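Local coordinates for protein Rna-directed RNA polymerase (Infectious pancreatic necrosis virus, PDB 3ZED) that catalyses RNA-templated RNA synthesis from ribonucleoside triphosphates and probably occurs both free and covalently linked to the viral genome, at residues B[421-426]-B[727-732]; B[207-212]-B[433-438]; B[123-128]-B[152-157]; B[144-149]-B[582-587]. One frame throughout, in Å; residues are numbered along the deposited sequence.

Contact 1: residues B[421-426]-B[727-732]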
loop_
_atom_site.group_PDB
_atom_site.type_symbol
_atom_site.label_atom_id
_atom_site.label_comp_id
_atom_site.label_asym_id
_atom_site.label_seq_id
_atom_site.Cartn_x
_atom_site.Cartn_y
_atom_site.Cartn_z
ATOM N N TYR B 421 9.154 3.794 15.340
ATOM C CA TYR B 421 9.295 5.087 14.670
ATOM C C TYR B 421 8.007 5.922 14.767
ATOM O O TYR B 421 8.078 7.102 15.106
ATOM C CB TYR B 421 9.701 4.886 13.202
ATOM C CG TYR B 421 9.862 6.182 12.442
ATOM C CD1 TYR B 421 10.870 7.083 12.767
ATOM C CD2 TYR B 421 9.008 6.506 11.396
ATOM C CE1 TYR B 421 11.012 8.288 12.084
ATOM C CE2 TYR B 421 9.144 7.703 10.696
ATOM C CZ TYR B 421 10.140 8.598 11.053
ATOM O OH TYR B 421 10.295 9.762 10.354
ATOM N N LEU B 422 6.840 5.308 14.521
ATOM C CA LEU B 422 5.553 6.004 14.600
ATOM C C LEU B 422 5.225 6.459 16.031
ATOM O O LEU B 422 4.741 7.569 16.215
ATOM C CB LEU B 422 4.418 5.111 14.074
ATOM C CG LEU B 422 4.423 4.743 12.558
ATOM C CD1 LEU B 422 3.305 3.787 12.247
ATOM C CD2 LEU B 422 4.244 5.975 11.670
ATOM N N LEU B 423 5.492 5.610 17.042
ATOM C CA LEU B 423 5.168 5.936 18.434
ATOM C C LEU B 423 6.143 6.926 19.061
ATOM O O LEU B 423 5.727 7.666 19.936
ATOM C CB LEU B 423 5.062 4.677 19.309
ATOM C CG LEU B 423 3.638 4.138 19.532
ATOM C CD1 LEU B 423 3.017 3.623 18.218
ATOM C CD2 LEU B 423 3.634 3.030 20.578
ATOM N N THR B 424 7.407 6.977 18.597
ATOM C CA THR B 424 8.389 7.912 19.152
ATOM C C THR B 424 8.352 9.262 18.398
ATOM O O THR B 424 8.394 10.297 19.035
ATOM C CB THR B 424 9.822 7.303 19.169
ATOM O OG1 THR B 424 10.219 6.924 17.851
ATOM C CG2 THR B 424 9.945 6.096 20.088
ATOM N N ARG B 425 8.273 9.252 17.062
ATOM C CA ARG B 425 8.315 10.479 16.267
ATOM C C ARG B 425 6.925 11.044 15.928
ATOM O O ARG B 425 6.823 12.237 15.649
ATOM C CB ARG B 425 9.129 10.259 14.964
ATOM C CG ARG B 425 10.652 10.423 15.105
ATOM C CD ARG B 425 11.304 9.352 15.968
ATOM N NE ARG B 425 12.755 9.515 15.999
ATOM C CZ ARG B 425 13.592 8.788 16.728
ATOM N NH1 ARG B 425 13.136 7.807 17.499
ATOM N NH2 ARG B 425 14.893 9.031 16.689
ATOM N N GLY B 426 5.893 10.206 15.939
ATOM C CA GLY B 426 4.538 10.635 15.611
ATOM C C GLY B 426 3.700 10.884 16.851
ATOM O O GLY B 426 3.383 12.031 17.181
ATOM N N ARG B 727 13.295 4.898 25.355
ATOM C CA ARG B 727 14.085 3.789 25.889
ATOM C C ARG B 727 13.171 2.683 26.411
ATOM O O ARG B 727 13.444 1.515 26.160
ATOM C CB ARG B 727 15.033 4.270 26.982
ATOM C CG ARG B 727 16.423 4.529 26.446
ATOM C CD ARG B 727 17.432 4.672 27.559
ATOM N NE ARG B 727 17.524 6.077 27.952
ATOM C CZ ARG B 727 17.454 6.541 29.196
ATOM N NH1 ARG B 727 17.290 5.706 30.218
ATOM N NH2 ARG B 727 17.535 7.844 29.426
ATOM N N LEU B 728 12.051 3.056 27.068
ATOM C CA LEU B 728 11.052 2.106 27.561
ATOM C C LEU B 728 10.406 1.350 26.402
ATOM O O LEU B 728 10.186 0.145 26.512
ATOM C CB LEU B 728 9.967 2.823 28.387
ATOM C CG LEU B 728 10.327 3.265 29.817
ATOM C CD1 LEU B 728 9.156 3.949 30.468
ATOM C CD2 LEU B 728 10.739 2.080 30.685
ATOM N N LEU B 729 10.143 2.052 25.282
ATOM C CA LEU B 729 9.536 1.485 24.072
ATOM C C LEU B 729 10.504 0.527 23.379
ATOM O O LEU B 729 10.080 -0.514 22.877
ATOM C CB LEU B 729 9.077 2.591 23.114
ATOM C CG LEU B 729 7.942 2.191 22.184
ATOM C CD1 LEU B 729 6.596 2.185 22.942
ATOM C CD2 LEU B 729 7.906 3.098 20.945
ATOM N N ASP B 730 11.795 0.864 23.367
ATOM C CA ASP B 730 12.826 -0.020 22.824
ATOM C C ASP B 730 12.991 -1.277 23.716
ATOM O O ASP B 730 13.110 -2.378 23.187
ATOM C CB ASP B 730 14.163 0.726 22.691
ATOM C CG ASP B 730 15.212 -0.040 21.909
ATOM O OD1 ASP B 730 14.859 -0.621 20.850
ATOM O OD2 ASP B 730 16.390 -0.035 22.336
ATOM N N GLN B 731 12.952 -1.114 25.055
ATOM C CA GLN B 731 13.070 -2.218 26.025
ATOM C C GLN B 731 11.895 -3.199 25.855
ATOM O O GLN B 731 12.093 -4.426 25.914
ATOM C CB GLN B 731 13.125 -1.672 27.463
ATOM C CG GLN B 731 14.428 -0.949 27.803
ATOM C CD GLN B 731 14.394 -0.207 29.129
ATOM O OE1 GLN B 731 13.492 -0.374 29.950
ATOM N NE2 GLN B 731 15.388 0.631 29.379
ATOM N N ARG B 732 10.687 -2.632 25.566
ATOM C CA ARG B 732 9.422 -3.326 25.316
ATOM C C ARG B 732 9.550 -4.367 24.164
ATOM O O ARG B 732 8.877 -5.400 24.199
ATOM C CB ARG B 732 8.332 -2.278 24.993
ATOM C CG ARG B 732 6.920 -2.819 24.842
ATOM C CD ARG B 732 5.884 -1.706 24.722
ATOM N NE ARG B 732 5.539 -1.097 26.012
ATOM C CZ ARG B 732 4.679 -1.611 26.885
ATOM N NH1 ARG B 732 4.120 -2.799 26.660
ATOM N NH2 ARG B 732 4.390 -0.958 28.000
#

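Contact 2: residues B[207-212]-B[433-438]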
loop_
_atom_site.group_PDB
_atom_site.type_symbol
_atom_site.label_atom_id
_atom_site.label_comp_id
_atom_site.label_asym_id
_atom_site.label_seq_id
_atom_site.Cartn_x
_atom_site.Cartn_y
_atom_site.Cartn_z
ATOM N N ILE B 207 8.070 12.369 9.087
ATOM C CA ILE B 207 6.682 12.403 9.539
ATOM C C ILE B 207 6.445 13.569 10.488
ATOM O O ILE B 207 7.367 14.038 11.158
ATOM C CB ILE B 207 6.217 11.062 10.196
ATOM C CG1 ILE B 207 7.056 10.694 11.465
ATOM C CG2 ILE B 207 6.129 9.926 9.166
ATOM C CD1 ILE B 207 6.498 9.598 12.397
ATOM N N ASN B 208 5.189 14.007 10.564
ATOM C CA ASN B 208 4.747 14.990 11.543
ATOM C C ASN B 208 3.950 14.258 12.595
ATOM O O ASN B 208 3.640 13.074 12.417
ATOM C CB ASN B 208 3.903 16.085 10.887
ATOM C CG ASN B 208 4.714 17.078 10.135
ATOM O OD1 ASN B 208 5.605 17.728 10.695
ATOM N ND2 ASN B 208 4.406 17.232 8.858
ATOM N N THR B 209 3.586 14.951 13.681
ATOM C CA THR B 209 2.755 14.316 14.696
ATOM C C THR B 209 1.317 14.350 14.200
ATOM O O THR B 209 1.005 15.256 13.406
ATOM C CB THR B 209 2.870 15.061 16.051
ATOM O OG1 THR B 209 2.238 16.336 15.928
ATOM C CG2 THR B 209 4.310 15.172 16.583
ATOM N N PRO B 210 0.388 13.482 14.690
ATOM C CA PRO B 210 -1.032 13.686 14.342
ATOM C C PRO B 210 -1.502 15.062 14.829
ATOM O O PRO B 210 -0.875 15.633 15.731
ATOM C CB PRO B 210 -1.753 12.577 15.120
ATOM C CG PRO B 210 -0.686 11.562 15.429
ATOM C CD PRO B 210 0.557 12.352 15.628
ATOM N N LYS B 211 -2.585 15.603 14.251
ATOM C CA LYS B 211 -3.162 16.887 14.683
ATOM C C LYS B 211 -3.397 16.881 16.201
ATOM O O LYS B 211 -3.689 15.822 16.758
ATOM C CB LYS B 211 -4.495 17.144 13.960
ATOM C CG LYS B 211 -4.359 17.466 12.483
ATOM C CD LYS B 211 -5.720 17.487 11.796
ATOM C CE LYS B 211 -5.896 18.675 10.874
ATOM N NZ LYS B 211 -5.063 18.583 9.638
ATOM N N HIS B 212 -3.262 18.042 16.864
ATOM C CA HIS B 212 -3.461 18.173 18.318
ATOM C C HIS B 212 -4.885 17.755 18.725
ATOM O O HIS B 212 -5.056 17.160 19.787
ATOM C CB HIS B 212 -3.162 19.611 18.782
ATOM C CG HIS B 212 -3.558 19.898 20.209
ATOM N ND1 HIS B 212 -2.800 19.442 21.278
ATOM C CD2 HIS B 212 -4.625 20.579 20.695
ATOM C CE1 HIS B 212 -3.426 19.854 22.370
ATOM N NE2 HIS B 212 -4.534 20.528 22.072
ATOM N N SER B 433 6.185 13.682 26.197
ATOM C CA SER B 433 5.343 12.670 26.844
ATOM C C SER B 433 4.587 11.863 25.759
ATOM O O SER B 433 4.306 12.400 24.670
ATOM C CB SER B 433 4.381 13.296 27.854
ATOM O OG SER B 433 3.447 14.158 27.231
ATOM N N PRO B 434 4.251 10.582 26.035
ATOM C CA PRO B 434 3.604 9.763 24.998
ATOM C C PRO B 434 2.118 10.064 24.763
ATOM O O PRO B 434 1.372 10.312 25.707
ATOM C CB PRO B 434 3.790 8.341 25.527
ATOM C CG PRO B 434 3.842 8.490 27.000
ATOM C CD PRO B 434 4.552 9.781 27.238
ATOM N N ARG B 435 1.690 9.988 23.479
ATOM C CA ARG B 435 0.298 10.166 23.052
ATOM C C ARG B 435 -0.329 8.767 22.922
ATOM O O ARG B 435 -0.990 8.444 21.934
ATOM C CB ARG B 435 0.217 10.979 21.742
ATOM C CG ARG B 435 0.491 12.461 21.928
ATOM C CD ARG B 435 0.291 13.273 20.669
ATOM N NE ARG B 435 -1.121 13.331 20.267
ATOM C CZ ARG B 435 -1.578 14.009 19.217
ATOM N NH1 ARG B 435 -0.750 14.732 18.475
ATOM N NH2 ARG B 435 -2.865 13.962 18.899
ATOM N N TYR B 436 -0.071 7.931 23.945
ATOM C CA TYR B 436 -0.534 6.557 24.071
ATOM C C TYR B 436 -0.386 6.088 25.516
ATOM O O TYR B 436 0.379 6.669 26.287
ATOM C CB TYR B 436 0.224 5.613 23.104
ATOM C CG TYR B 436 1.735 5.640 23.237
ATOM C CD1 TYR B 436 2.384 4.898 24.226
ATOM C CD2 TYR B 436 2.516 6.403 22.375
ATOM C CE1 TYR B 436 3.772 4.918 24.352
ATOM C CE2 TYR B 436 3.904 6.438 22.497
ATOM C CZ TYR B 436 4.528 5.695 23.492
ATOM O OH TYR B 436 5.895 5.729 23.614
ATOM N N ASN B 437 -1.120 5.029 25.871
ATOM C CA ASN B 437 -1.075 4.418 27.184
ATOM C C ASN B 437 -0.395 3.025 27.085
ATOM O O ASN B 437 -0.070 2.591 25.958
ATOM C CB ASN B 437 -2.496 4.346 27.789
ATOM C CG ASN B 437 -3.547 3.497 27.100
ATOM O OD1 ASN B 437 -3.279 2.593 26.300
ATOM N ND2 ASN B 437 -4.782 3.700 27.505
ATOM N N PRO B 438 -0.173 2.299 28.218
ATOM C CA PRO B 438 0.479 0.978 28.119
ATOM C C PRO B 438 -0.274 -0.043 27.252
ATOM O O PRO B 438 0.377 -0.827 26.550
ATOM C CB PRO B 438 0.558 0.519 29.580
ATOM C CG PRO B 438 0.599 1.787 30.361
ATOM C CD PRO B 438 -0.402 2.660 29.640
HETATM O O HOH W 1 1.620 15.979 19.116
#

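Contact 3: residues B[123-128]-B[152-157]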
loop_
_atom_site.group_PDB
_atom_site.type_symbol
_atom_site.label_atom_id
_atom_site.label_comp_id
_atom_site.label_asym_id
_atom_site.label_seq_id
_atom_site.Cartn_x
_atom_site.Cartn_y
_atom_site.Cartn_z
ATOM N N PRO B 123 -10.867 -8.486 -24.016
ATOM C CA PRO B 123 -9.951 -7.491 -24.588
ATOM C C PRO B 123 -10.717 -6.459 -25.407
ATOM O O PRO B 123 -11.794 -6.777 -25.937
ATOM C CB PRO B 123 -9.030 -8.335 -25.487
ATOM C CG PRO B 123 -9.844 -9.499 -25.858
ATOM C CD PRO B 123 -10.739 -9.787 -24.697
ATOM N N ASP B 124 -10.177 -5.238 -25.540
ATOM C CA ASP B 124 -10.848 -4.212 -26.345
ATOM C C ASP B 124 -10.557 -4.426 -27.847
ATOM O O ASP B 124 -9.711 -3.759 -28.446
ATOM C CB ASP B 124 -10.476 -2.790 -25.889
ATOM C CG ASP B 124 -11.410 -1.726 -26.414
ATOM O OD1 ASP B 124 -12.194 -2.020 -27.350
ATOM O OD2 ASP B 124 -11.332 -0.597 -25.932
ATOM N N ILE B 125 -11.310 -5.356 -28.442
ATOM C CA ILE B 125 -11.283 -5.782 -29.842
ATOM C C ILE B 125 -11.806 -4.657 -30.762
ATOM O O ILE B 125 -11.356 -4.554 -31.915
ATOM C CB ILE B 125 -12.124 -7.101 -29.952
ATOM C CG1 ILE B 125 -11.368 -8.285 -29.309
ATOM C CG2 ILE B 125 -12.577 -7.451 -31.364
ATOM C CD1 ILE B 125 -9.825 -8.326 -29.513
ATOM N N THR B 126 -12.737 -3.817 -30.248
ATOM C CA THR B 126 -13.270 -2.671 -31.000
ATOM C C THR B 126 -12.107 -1.701 -31.246
ATOM O O THR B 126 -11.910 -1.293 -32.385
ATOM C CB THR B 126 -14.480 -2.037 -30.288
ATOM O OG1 THR B 126 -15.413 -3.073 -29.984
ATOM C CG2 THR B 126 -15.185 -0.998 -31.150
ATOM N N LEU B 127 -11.292 -1.413 -30.206
ATOM C CA LEU B 127 -10.125 -0.532 -30.317
ATOM C C LEU B 127 -9.089 -1.124 -31.292
ATOM O O LEU B 127 -8.555 -0.381 -32.123
ATOM C CB LEU B 127 -9.501 -0.230 -28.931
ATOM C CG LEU B 127 -8.246 0.659 -28.887
ATOM C CD1 LEU B 127 -8.514 2.065 -29.429
ATOM C CD2 LEU B 127 -7.692 0.732 -27.496
ATOM N N LEU B 128 -8.853 -2.439 -31.252
ATOM C CA LEU B 128 -7.900 -3.100 -32.159
ATOM C C LEU B 128 -8.324 -2.919 -33.624
ATOM O O LEU B 128 -7.456 -2.687 -34.486
ATOM C CB LEU B 128 -7.748 -4.618 -31.820
ATOM C CG LEU B 128 -6.860 -5.461 -32.761
ATOM C CD1 LEU B 128 -5.435 -4.913 -32.814
ATOM C CD2 LEU B 128 -6.823 -6.909 -32.325
ATOM N N GLU B 152 -0.383 -7.878 -29.753
ATOM C CA GLU B 152 0.431 -8.815 -28.972
ATOM C C GLU B 152 -0.050 -8.853 -27.499
ATOM O O GLU B 152 -0.137 -9.935 -26.933
ATOM C CB GLU B 152 1.930 -8.459 -29.064
ATOM C CG GLU B 152 2.859 -9.296 -28.185
ATOM C CD GLU B 152 3.248 -10.722 -28.564
ATOM O OE1 GLU B 152 2.567 -11.336 -29.420
ATOM O OE2 GLU B 152 4.200 -11.249 -27.941
ATOM N N ALA B 153 -0.421 -7.687 -26.915
ATOM C CA ALA B 153 -0.949 -7.641 -25.537
ATOM C C ALA B 153 -2.295 -8.406 -25.443
ATOM O O ALA B 153 -2.479 -9.189 -24.520
ATOM C CB ALA B 153 -1.115 -6.203 -25.064
ATOM N N ILE B 154 -3.192 -8.232 -26.446
ATOM C CA ILE B 154 -4.477 -8.935 -26.498
ATOM C C ILE B 154 -4.225 -10.455 -26.635
ATOM O O ILE B 154 -4.904 -11.246 -25.970
ATOM C CB ILE B 154 -5.370 -8.374 -27.652
ATOM C CG1 ILE B 154 -5.891 -6.944 -27.313
ATOM C CG2 ILE B 154 -6.535 -9.335 -27.977
ATOM C CD1 ILE B 154 -6.513 -6.171 -28.445
ATOM N N ALA B 155 -3.227 -10.846 -27.461
ATOM C CA ALA B 155 -2.882 -12.244 -27.712
ATOM C C ALA B 155 -2.133 -12.935 -26.559
ATOM O O ALA B 155 -2.266 -14.143 -26.435
ATOM C CB ALA B 155 -2.051 -12.356 -28.983
ATOM N N THR B 156 -1.366 -12.200 -25.722
ATOM C CA THR B 156 -0.536 -12.836 -24.683
ATOM C C THR B 156 -0.929 -12.509 -23.249
ATOM O O THR B 156 -0.509 -13.232 -22.342
ATOM C CB THR B 156 0.934 -12.481 -24.897
ATOM O OG1 THR B 156 1.081 -11.066 -24.764
ATOM C CG2 THR B 156 1.454 -12.968 -26.254
ATOM N N LEU B 157 -1.716 -11.446 -23.032
ATOM C CA LEU B 157 -2.162 -11.061 -21.700
ATOM C C LEU B 157 -3.625 -11.454 -21.459
ATOM O O LEU B 157 -4.346 -11.820 -22.380
ATOM C CB LEU B 157 -1.975 -9.534 -21.429
ATOM C CG LEU B 157 -0.586 -8.913 -21.634
ATOM C CD1 LEU B 157 -0.608 -7.439 -21.336
ATOM C CD2 LEU B 157 0.499 -9.614 -20.789
#

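Contact 4: residues B[144-149]-B[582-587]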
loop_
_atom_site.group_PDB
_atom_site.type_symbol
_atom_site.label_atom_id
_atom_site.label_comp_id
_atom_site.label_asym_id
_atom_site.label_seq_id
_atom_site.Cartn_x
_atom_site.Cartn_y
_atom_site.Cartn_z
ATOM N N PRO B 144 2.775 1.492 -36.809
ATOM C CA PRO B 144 2.857 0.014 -36.907
ATOM C C PRO B 144 3.262 -0.661 -35.591
ATOM O O PRO B 144 2.679 -1.684 -35.231
ATOM C CB PRO B 144 3.896 -0.211 -38.020
ATOM C CG PRO B 144 3.821 1.047 -38.859
ATOM C CD PRO B 144 3.621 2.143 -37.839
ATOM N N GLU B 145 4.215 -0.062 -34.853
ATOM C CA GLU B 145 4.659 -0.583 -33.566
ATOM C C GLU B 145 3.540 -0.505 -32.524
ATOM O O GLU B 145 3.448 -1.407 -31.707
ATOM C CB GLU B 145 5.910 0.155 -33.074
ATOM C CG GLU B 145 6.671 -0.554 -31.959
ATOM C CD GLU B 145 7.126 -1.993 -32.183
ATOM O OE1 GLU B 145 7.442 -2.374 -33.337
ATOM O OE2 GLU B 145 7.191 -2.736 -31.176
ATOM N N THR B 146 2.679 0.530 -32.572
ATOM C CA THR B 146 1.571 0.658 -31.626
ATOM C C THR B 146 0.540 -0.446 -31.894
ATOM O O THR B 146 0.092 -1.098 -30.954
ATOM C CB THR B 146 0.936 2.062 -31.705
ATOM O OG1 THR B 146 1.921 3.046 -31.389
ATOM C CG2 THR B 146 -0.262 2.217 -30.780
ATOM N N LEU B 147 0.164 -0.652 -33.169
ATOM C CA LEU B 147 -0.782 -1.703 -33.536
ATOM C C LEU B 147 -0.261 -3.088 -33.101
ATOM O O LEU B 147 -0.997 -3.843 -32.459
ATOM C CB LEU B 147 -1.077 -1.694 -35.061
ATOM C CG LEU B 147 -2.079 -2.778 -35.559
ATOM C CD1 LEU B 147 -3.426 -2.660 -34.853
ATOM C CD2 LEU B 147 -2.255 -2.736 -37.108
ATOM N N ARG B 148 0.996 -3.411 -33.448
ATOM C CA ARG B 148 1.586 -4.710 -33.104
ATOM C C ARG B 148 1.586 -4.940 -31.589
ATOM O O ARG B 148 1.198 -6.023 -31.131
ATOM C CB ARG B 148 3.007 -4.814 -33.660
ATOM C CG ARG B 148 3.016 -5.118 -35.141
ATOM C CD ARG B 148 4.414 -5.337 -35.675
ATOM N NE ARG B 148 4.529 -4.864 -37.052
ATOM C CZ ARG B 148 5.209 -3.782 -37.417
ATOM N NH1 ARG B 148 5.870 -3.065 -36.513
ATOM N NH2 ARG B 148 5.248 -3.416 -38.694
ATOM N N GLN B 149 1.939 -3.890 -30.818
ATOM C CA GLN B 149 1.998 -3.975 -29.357
ATOM C C GLN B 149 0.628 -4.244 -28.744
ATOM O O GLN B 149 0.521 -5.131 -27.888
ATOM C CB GLN B 149 2.634 -2.725 -28.768
ATOM C CG GLN B 149 4.148 -2.744 -28.946
ATOM C CD GLN B 149 4.809 -1.441 -28.584
ATOM O OE1 GLN B 149 4.156 -0.413 -28.334
ATOM N NE2 GLN B 149 6.132 -1.448 -28.595
ATOM N N ARG B 582 2.567 -0.215 -19.683
ATOM C CA ARG B 582 1.353 -0.050 -18.873
ATOM C C ARG B 582 0.208 0.534 -19.715
ATOM O O ARG B 582 -0.927 0.078 -19.603
ATOM C CB ARG B 582 1.624 0.883 -17.678
ATOM C CG ARG B 582 2.600 0.303 -16.689
ATOM C CD ARG B 582 2.653 1.192 -15.468
ATOM N NE ARG B 582 3.756 0.783 -14.605
ATOM C CZ ARG B 582 3.682 0.691 -13.284
ATOM N NH1 ARG B 582 2.550 0.993 -12.650
ATOM N NH2 ARG B 582 4.742 0.314 -12.580
ATOM N N LEU B 583 0.517 1.535 -20.560
ATOM C CA LEU B 583 -0.453 2.173 -21.447
ATOM C C LEU B 583 -1.059 1.145 -22.406
ATOM O O LEU B 583 -2.280 1.049 -22.499
ATOM C CB LEU B 583 0.225 3.319 -22.236
ATOM C CG LEU B 583 -0.661 4.202 -23.128
ATOM C CD1 LEU B 583 -1.574 5.117 -22.284
ATOM C CD2 LEU B 583 0.202 5.064 -24.040
ATOM N N ILE B 584 -0.215 0.353 -23.070
ATOM C CA ILE B 584 -0.626 -0.688 -24.023
ATOM C C ILE B 584 -1.448 -1.781 -23.312
ATOM O O ILE B 584 -2.521 -2.117 -23.806
ATOM C CB ILE B 584 0.599 -1.258 -24.775
ATOM C CG1 ILE B 584 1.314 -0.174 -25.627
ATOM C CG2 ILE B 584 0.281 -2.515 -25.613
ATOM C CD1 ILE B 584 0.560 0.435 -26.874
ATOM N N ALA B 585 -0.991 -2.285 -22.155
ATOM C CA ALA B 585 -1.720 -3.328 -21.418
ATOM C C ALA B 585 -3.131 -2.857 -21.050
ATOM O O ALA B 585 -4.093 -3.602 -21.222
ATOM C CB ALA B 585 -0.951 -3.731 -20.160
ATOM N N SER B 586 -3.244 -1.611 -20.595
ATOM C CA SER B 586 -4.514 -0.988 -20.197
ATOM C C SER B 586 -5.441 -0.746 -21.421
ATOM O O SER B 586 -6.655 -0.959 -21.313
ATOM C CB SER B 586 -4.252 0.303 -19.435
ATOM O OG SER B 586 -5.458 0.784 -18.876
ATOM N N ALA B 587 -4.867 -0.392 -22.591
ATOM C CA ALA B 587 -5.618 -0.235 -23.844
ATOM C C ALA B 587 -6.125 -1.585 -24.342
ATOM O O ALA B 587 -7.254 -1.665 -24.830
ATOM C CB ALA B 587 -4.746 0.414 -24.921
#

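Contact 1: residues B[421-426]-B[727-732]
L729 of helix 724-732 presses its branched end against L423 and T424 of helix 412-426, a buried helix-helix packing that joins the C-terminal region of this birnavirus polymerase to a helix of its palm-family region. CG of L729 lies anti to the backbone N (chi1 -154°), and both methyls are used. CD2 does most of the touching, 3.6 Å from CB of L423 and 3.7 Å from CG2 of T424, while CD1 rests 3.9 Å from CD2 of L423. The two leucine side chains cross at about a right angle, and M445 of helix 438-452 also packs on L729. T424 divides its labour: its methyl is given to L729, whereas the hydroxyl, between the backbone N and carbonyl carbon (chi1 58°), is kept for its own helix, where OG1 bonds to O of Y420, one turn earlier. R425 is held as well by salt bridges to E195 and E202 of helix 194-204, which probably hold its guanidinium in place beside the T424 hydroxyl. NH1 of R425 donates to OG1 of T424 over 3.1 Å in a nearly straight bond (169°), the oxygen lying in the guanidinium plane.

Contact 2: residues B[207-212]-B[433-438]
R435 reaches across to the 207-212 loop and grips two successive backbone carbonyls with the two terminal nitrogens of its guanidinium. NH1 donates to O of P210 at 2.9 Å, a bent bond (146°) that meets the oxygen from above the carbonyl plane. NH2 donates to O of K211 at 3.0 Å and is straighter (167°), with that oxygen in the guanidinium plane. A bend at chi3 (68°), in a chain otherwise extended beyond CB, turns the charged end to meet both acceptors. Water adds a further link: water 1 accepts from NH1 of R435 at 2.8 Å and lies 3.3 Å from OG1 of T209, a weak bond.

This is a contact between two loops inside the palm-family region, made by one arginine on two backbone carbonyls, and the loop bearing R435 leads into helix 438-452, where N437 is the N-cap and its OD1 accepts from N of W440. Two salt bridges lead out of the segments: NE of R435 pairs with D216, and the K211 amine pairs with E342.

Packing is slighter. The P210 and R435 side chains approach from opposite directions, CD of P210 lying 3.9 Å from NH1 of R435, while P338 and V339 of helix 326-340 touch the same proline. Within 433-438, CB of P434 sits over the centre of one face of the Y436 ring, and L747 of helix 740-752 also touches Y436.

Contact 3: residues B[123-128]-B[152-157]
In I154, CG2 stands anti to the backbone N and CG1 beside it (chi1 -71°), and a nearly extended chi2 of 167° carries CD1 outward, so that CG2 faces P123 and I125 while CD1 extends to L128. CB of P123 is 3.7 Å from CG2 of I154, the two side chains crossing at about a right angle. The same methyl also meets CD1 of I125 at 3.8 Å. CD1 of I154 lies 3.9 Å from CB of L128 and 4.0 Å from its CD2. It also comes within 4.0 Å of the backbone O of D124.

The two segments are the start of helix 125-137 and the end of helix 143-156, so I154 closes the open end of a helical hairpin. D124 shapes the opposing surface. It centres an inverse gamma turn, I125 N to P123 O, and as N-cap it accepts from L127 N at its OD1 over 3.1 Å, met from above the carboxylate plane. Its other oxygen, OD2, bonds to the hydroxyl of Y613. In the last turn of helix 143-156, the hydroxyl of T156 donates to O of E152, which also accepts from T156 N.

P32 and A588 pack on I154 as well. Side chain meets side chain across the contact through carbon alone, and the one polar atom touched is backbone O of D124, so the hairpin is closed here by apolar burial.

Contact 4: residues B[144-149]-B[582-587]
I584 of helix 580-588 points at Q149 of helix 143-156, and from CB onward its branches divide that residue between them. CB forks with CG2 anti to the backbone N and CG1 beside it (chi1 -62°). CG2, the short branch, abuts the backbone of helix 143-156: it lies 3.5 Å from O of Q149, 3.6 Å from its C and 3.9 Å from its CB. CG1, on the longer branch, passes 3.9 Å from OE1 of Q149. The tip, CD1, turned by a chi2 of -67°, keeps within 4.0 Å of the same amide oxygen and approaches CG2 of T146 more loosely, at 4.4 Å. The two side chains of I584 and Q149 cross at about a right angle. Q149 itself extends beyond CG, which sets its OE1 alongside the isoleucine; a weak hydrogen bond from N580 also reaches that oxygen. The hydroxyl of T146 is engaged by O of T142 and by N624, which leaves its methyl to face I584. V150 and A153 of helix 143-156 add to the I584 seat. Helix 580-588 packs on helix 143-156 through I584 and on helices 604-621 and 625-645 through L583, while L147 packs on helix 125-137.

How the contacts relate
The four contacts form two clusters on opposite sides of the chain's centre, their centres about 50 Å apart. Contacts 1 and 2 adjoin: O of G426 packs on CD of P210, and Y436 lies against L423, so the helix pairing of contact 1 runs into the loops of contact 2. Contacts 3 and 4 share helix 143-156, and D124 and L127 pack on O of A587. Contacts 1, 3 and 4 are buried; 1 and 3 rest on aliphatic side chains, whereas 4 sets an isoleucine against backbone and amide atoms. Contact 2, partly buried with K211 and H212 exposed, uses charged hydrogen bonds and water. Contacts 1 and 4 join the palm-family region to the C-terminal and thumb regions respectively.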